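Local coordinates for serine protease pet (Escherichia coli, PDB 4OM9), which is a secreted autotransporter enterotoxin of enteroaggregative E. coli that probably acts as a serine protease, with alpha-fodrin a likely target, at residues A739-G751 with L780-G792. Numbering follows the deposited sequence.
Sequences ANFTAKNQASVTG and LAMLDGFDTSYQG
Ala743 meets the second segment first, its CB lying 4.2 Å from Thr788 CG2, a methyl that also rests beside the carbonyl oxygens of Ala743 and Ala747. Between strands 740-744 and 747-750 the chain turns a corner at Asn745 and Gln746, both with positive phi, and Asp787 sits against this corner. Asp787 OD1 takes a weak bond from Asn745 N (3.1 Å) and is also hydrogen-bonded to Ser765 OG of the intervening loop. Asp787 O accepts a weak bond from Ala747 N and also lies close to Gln746 N, where the contact is too short and too bent to be trusted as a bond, while Thr788 OG1 bonds to the same oxygen from above its carbonyl plane. Gln746 CG packs on Asp787 CB (3.6 Å) and Leu783 CD1.

From Ala747 onward strands 747-750 and 788-791 run parallel and in register, their axes 4.6 Å apart at closest approach and only 3° out of line. Ser789 N bonds to Ala747 O, and Val749 N to Ser789 O at 2.8 Å, the straightest of these rungs (167°). Ser748 OG, turned anti to its own nitrogen (chi1 175°), reaches Ser789 OG at 3.2 Å on the face shared with Thr750 and Gln791. On the other face Val749 CB lies at the edge of the Tyr790 ring, in its plane, and Val749 CG1 touches Tyr790 CD1 (3.8 Å); Phe763 stacks on the ring. Gln791 N then bonds to Val749 O, and Gly751 N closes the ladder on Gln791 O.

Strand 747-755 in turn pairs with strand 725-729, where Ala747 and Val749 touch Tyr727. Such parallel, in-register pairing of successive coils is characteristic of a beta-helix, the right-handed form of which builds the stalk of autotransporter passenger domains.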
loop_
_atom_site.group_PDB
_atom_site.type_symbol
_atom_site.label_atom_id
_atom_site.label_comp_id
_atom_site.label_asym_id
_atom_site.label_seq_id
_atom_site.Cartn_x
_atom_site.Cartn_y
_atom_site.Cartn_z
ATOM N N ALA A 739 22.147 -15.036 -16.005
ATOM C CA ALA A 739 21.247 -13.887 -16.054
ATOM C C ALA A 739 20.800 -13.510 -17.462
ATOM O O ALA A 739 21.066 -14.228 -18.424
ATOM C CB ALA A 739 21.914 -12.701 -15.399
ATOM N N ASN A 740 20.098 -12.383 -17.567
ATOM C CA ASN A 740 19.673 -11.837 -18.858
ATOM C C ASN A 740 20.025 -10.363 -19.033
ATOM O O ASN A 740 19.717 -9.503 -18.184
ATOM C CB ASN A 740 18.170 -12.012 -19.064
ATOM C CG ASN A 740 17.781 -13.448 -19.321
ATOM O OD1 ASN A 740 18.383 -14.128 -20.160
ATOM N ND2 ASN A 740 16.780 -13.927 -18.593
ATOM N N PHE A 741 20.682 -10.084 -20.147
ATOM C CA PHE A 741 21.025 -8.733 -20.530
ATOM C C PHE A 741 20.534 -8.513 -21.956
ATOM O O PHE A 741 21.148 -8.975 -22.917
ATOM C CB PHE A 741 22.529 -8.502 -20.398
ATOM C CG PHE A 741 22.974 -7.125 -20.797
ATOM C CD1 PHE A 741 23.296 -6.839 -22.117
ATOM C CD2 PHE A 741 23.091 -6.119 -19.852
ATOM C CE1 PHE A 741 23.711 -5.583 -22.488
ATOM C CE2 PHE A 741 23.507 -4.852 -20.216
ATOM C CZ PHE A 741 23.819 -4.584 -21.535
ATOM N N THR A 742 19.417 -7.808 -22.070
ATOM C CA THR A 742 18.731 -7.611 -23.333
ATOM C C THR A 742 18.731 -6.153 -23.797
ATOM O O THR A 742 18.354 -5.248 -23.056
ATOM C CB THR A 742 17.265 -8.117 -23.246
ATOM O OG1 THR A 742 17.259 -9.507 -22.907
ATOM C CG2 THR A 742 16.526 -7.922 -24.566
ATOM N N ALA A 743 19.163 -5.935 -25.033
ATOM C CA ALA A 743 19.060 -4.628 -25.662
ATOM C C ALA A 743 18.287 -4.778 -26.961
ATOM O O ALA A 743 18.543 -5.704 -27.733
ATOM C CB ALA A 743 20.431 -4.036 -25.913
ATOM N N LYS A 744 17.346 -3.873 -27.203
ATOM C CA LYS A 744 16.440 -3.989 -28.341
ATOM C C LYS A 744 15.649 -2.707 -28.579
ATOM O O LYS A 744 15.666 -1.795 -27.751
ATOM C CB LYS A 744 15.470 -5.149 -28.126
ATOM C CG LYS A 744 14.454 -4.893 -27.032
ATOM C CD LYS A 744 13.641 -6.143 -26.726
ATOM C CE LYS A 744 12.670 -5.901 -25.572
ATOM N NZ LYS A 744 11.757 -7.055 -25.328
ATOM N N ASN A 745 14.956 -2.657 -29.715
ATOM C CA ASN A 745 14.038 -1.564 -30.036
ATOM C C ASN A 745 14.659 -0.177 -29.976
ATOM O O ASN A 745 14.347 0.604 -29.089
ATOM C CB ASN A 745 12.826 -1.609 -29.105
ATOM C CG ASN A 745 11.714 -2.490 -29.640
ATOM O OD1 ASN A 745 11.722 -3.707 -29.450
ATOM N ND2 ASN A 745 10.750 -1.877 -30.319
ATOM N N GLN A 746 15.528 0.121 -30.936
ATOM C CA GLN A 746 16.160 1.435 -31.054
ATOM C C GLN A 746 16.926 1.805 -29.787
ATOM O O GLN A 746 16.743 2.877 -29.208
ATOM C CB GLN A 746 15.117 2.493 -31.412
ATOM C CG GLN A 746 14.667 2.394 -32.865
ATOM C CD GLN A 746 13.481 3.271 -33.182
ATOM O OE1 GLN A 746 12.930 3.926 -32.302
ATOM N NE2 GLN A 746 13.082 3.290 -34.445
ATOM N N ALA A 747 17.785 0.880 -29.374
ATOM C CA ALA A 747 18.685 1.067 -28.255
ATOM C C ALA A 747 20.124 1.171 -28.749
ATOM O O ALA A 747 20.585 0.315 -29.497
ATOM C CB ALA A 747 18.548 -0.081 -27.277
ATOM N N SER A 748 20.830 2.212 -28.327
ATOM C CA SER A 748 22.242 2.359 -28.651
ATOM C C SER A 748 23.088 2.241 -27.385
ATOM O O SER A 748 23.083 3.133 -26.549
ATOM C CB SER A 748 22.495 3.694 -29.345
ATOM O OG SER A 748 23.878 3.887 -29.566
ATOM N N VAL A 749 23.813 1.136 -27.255
ATOM C CA VAL A 749 24.465 0.769 -26.003
ATOM C C VAL A 749 25.983 0.842 -26.081
ATOM O O VAL A 749 26.611 0.113 -26.851
ATOM C CB VAL A 749 24.075 -0.658 -25.584
ATOM C CG1 VAL A 749 24.701 -1.019 -24.246
ATOM C CG2 VAL A 749 22.572 -0.796 -25.541
ATOM N N THR A 750 26.576 1.710 -25.267
ATOM C CA THR A 750 28.027 1.859 -25.240
ATOM C C THR A 750 28.568 1.326 -23.913
ATOM O O THR A 750 27.895 1.404 -22.887
ATOM C CB THR A 750 28.448 3.346 -25.450
ATOM O OG1 THR A 750 27.947 3.816 -26.707
ATOM C CG2 THR A 750 29.963 3.514 -25.438
ATOM N N GLY A 751 29.773 0.765 -23.938
ATOM C CA GLY A 751 30.423 0.297 -22.727
ATOM C C GLY A 751 30.581 -1.206 -22.731
ATOM O O GLY A 751 29.636 -1.930 -23.052
ATOM N N LEU A 780 18.586 7.729 -37.129
ATOM C CA LEU A 780 18.931 6.403 -37.618
ATOM C C LEU A 780 20.427 6.368 -37.899
ATOM O O LEU A 780 21.002 5.312 -38.160
ATOM C CB LEU A 780 18.129 6.063 -38.876
ATOM C CG LEU A 780 18.134 4.616 -39.374
ATOM C CD1 LEU A 780 17.407 3.699 -38.396
ATOM C CD2 LEU A 780 17.527 4.519 -40.768
ATOM N N ALA A 781 21.051 7.542 -37.837
ATOM C CA ALA A 781 22.499 7.667 -37.992
ATOM C C ALA A 781 23.201 7.373 -36.672
ATOM O O ALA A 781 24.353 7.754 -36.466
ATOM C CB ALA A 781 22.864 9.057 -38.491
ATOM N N MET A 782 22.485 6.700 -35.780
ATOM C CA MET A 782 22.986 6.368 -34.459
ATOM C C MET A 782 22.840 4.872 -34.229
ATOM O O MET A 782 23.368 4.325 -33.262
ATOM C CB MET A 782 22.231 7.163 -33.391
ATOM C CG MET A 782 22.158 8.656 -33.693
ATOM S SD MET A 782 20.698 9.478 -33.031
ATOM C CE MET A 782 20.866 11.107 -33.765
ATOM N N LEU A 783 22.113 4.215 -35.131
ATOM C CA LEU A 783 21.929 2.768 -35.065
ATOM C C LEU A 783 21.936 2.084 -36.440
ATOM O O LEU A 783 21.910 0.861 -36.507
ATOM C CB LEU A 783 20.624 2.427 -34.335
ATOM C CG LEU A 783 19.718 3.571 -33.884
ATOM C CD1 LEU A 783 18.260 3.210 -34.082
ATOM C CD2 LEU A 783 19.988 3.889 -32.430
ATOM N N ASP A 784 21.971 2.866 -37.521
ATOM C CA ASP A 784 21.937 2.340 -38.899
ATOM C C ASP A 784 20.686 1.493 -39.161
ATOM O O ASP A 784 19.757 1.935 -39.839
ATOM C CB ASP A 784 23.201 1.531 -39.202
ATOM C CG ASP A 784 24.468 2.351 -39.048
ATOM O OD1 ASP A 784 24.628 3.015 -38.001
ATOM O OD2 ASP A 784 25.305 2.329 -39.972
ATOM N N GLY A 785 20.681 0.264 -38.657
ATOM C CA GLY A 785 19.436 -0.441 -38.425
ATOM C C GLY A 785 19.145 -0.119 -36.973
ATOM O O GLY A 785 18.929 1.043 -36.640
ATOM N N PHE A 786 19.111 -1.121 -36.105
ATOM C CA PHE A 786 18.929 -2.515 -36.475
ATOM C C PHE A 786 17.862 -3.310 -35.685
ATOM O O PHE A 786 17.910 -4.520 -35.727
ATOM C CB PHE A 786 20.246 -3.276 -36.338
ATOM C CG PHE A 786 21.320 -2.830 -37.278
ATOM C CD1 PHE A 786 21.303 -3.212 -38.608
ATOM C CD2 PHE A 786 22.368 -2.055 -36.825
ATOM C CE1 PHE A 786 22.303 -2.806 -39.469
ATOM C CE2 PHE A 786 23.367 -1.645 -37.681
ATOM C CZ PHE A 786 23.335 -2.021 -39.005
ATOM N N ASP A 787 16.958 -2.723 -34.899
ATOM C CA ASP A 787 17.019 -1.398 -34.314
ATOM C C ASP A 787 17.888 -1.435 -33.060
ATOM O O ASP A 787 17.413 -1.162 -31.973
ATOM C CB ASP A 787 15.611 -0.900 -33.989
ATOM C CG ASP A 787 14.723 -1.994 -33.418
ATOM O OD1 ASP A 787 15.255 -2.925 -32.770
ATOM O OD2 ASP A 787 13.495 -1.926 -33.620
ATOM N N THR A 788 19.158 -1.799 -33.197
ATOM C CA THR A 788 20.005 -1.896 -32.014
ATOM C C THR A 788 21.482 -1.841 -32.343
ATOM O O THR A 788 21.983 -2.630 -33.145
ATOM C CB THR A 788 19.730 -3.201 -31.221
ATOM O OG1 THR A 788 18.362 -3.226 -30.787
ATOM C CG2 THR A 788 20.643 -3.293 -30.001
ATOM N N SER A 789 22.187 -0.904 -31.725
ATOM C CA SER A 789 23.635 -0.883 -31.848
ATOM C C SER A 789 24.252 -1.015 -30.465
ATOM O O SER A 789 23.683 -0.554 -29.474
ATOM C CB SER A 789 24.123 0.391 -32.539
ATOM O OG SER A 789 24.122 1.485 -31.639
ATOM N N TYR A 790 25.401 -1.678 -30.421
ATOM C CA TYR A 790 26.192 -1.837 -29.221
ATOM C C TYR A 790 27.648 -1.551 -29.536
ATOM O O TYR A 790 28.063 -1.688 -30.694
ATOM C CB TYR A 790 26.033 -3.249 -28.642
ATOM C CG TYR A 790 27.114 -3.579 -27.649
ATOM C CD1 TYR A 790 27.040 -3.129 -26.338
ATOM C CD2 TYR A 790 28.241 -4.293 -28.038
ATOM C CE1 TYR A 790 28.047 -3.403 -25.439
ATOM C CE2 TYR A 790 29.246 -4.569 -27.150
ATOM C CZ TYR A 790 29.150 -4.123 -25.857
ATOM O OH TYR A 790 30.168 -4.407 -24.984
ATOM N N GLN A 791 28.424 -1.151 -28.526
ATOM C CA GLN A 791 29.893 -1.126 -28.660
ATOM C C GLN A 791 30.608 -1.075 -27.311
ATOM O O GLN A 791 30.274 -0.269 -26.463
ATOM C CB GLN A 791 30.357 0.051 -29.547
ATOM C CG GLN A 791 30.007 1.419 -29.008
ATOM C CD GLN A 791 31.010 2.463 -29.502
ATOM O OE1 GLN A 791 32.159 2.494 -29.047
ATOM N NE2 GLN A 791 30.589 3.302 -30.442
ATOM N N GLY A 792 31.605 -1.934 -27.126
ATOM C CA GLY A 792 32.010 -2.866 -28.159
ATOM C C GLY A 792 33.090 -3.838 -27.739
ATOM O O GLY A 792 34.051 -4.020 -28.466
#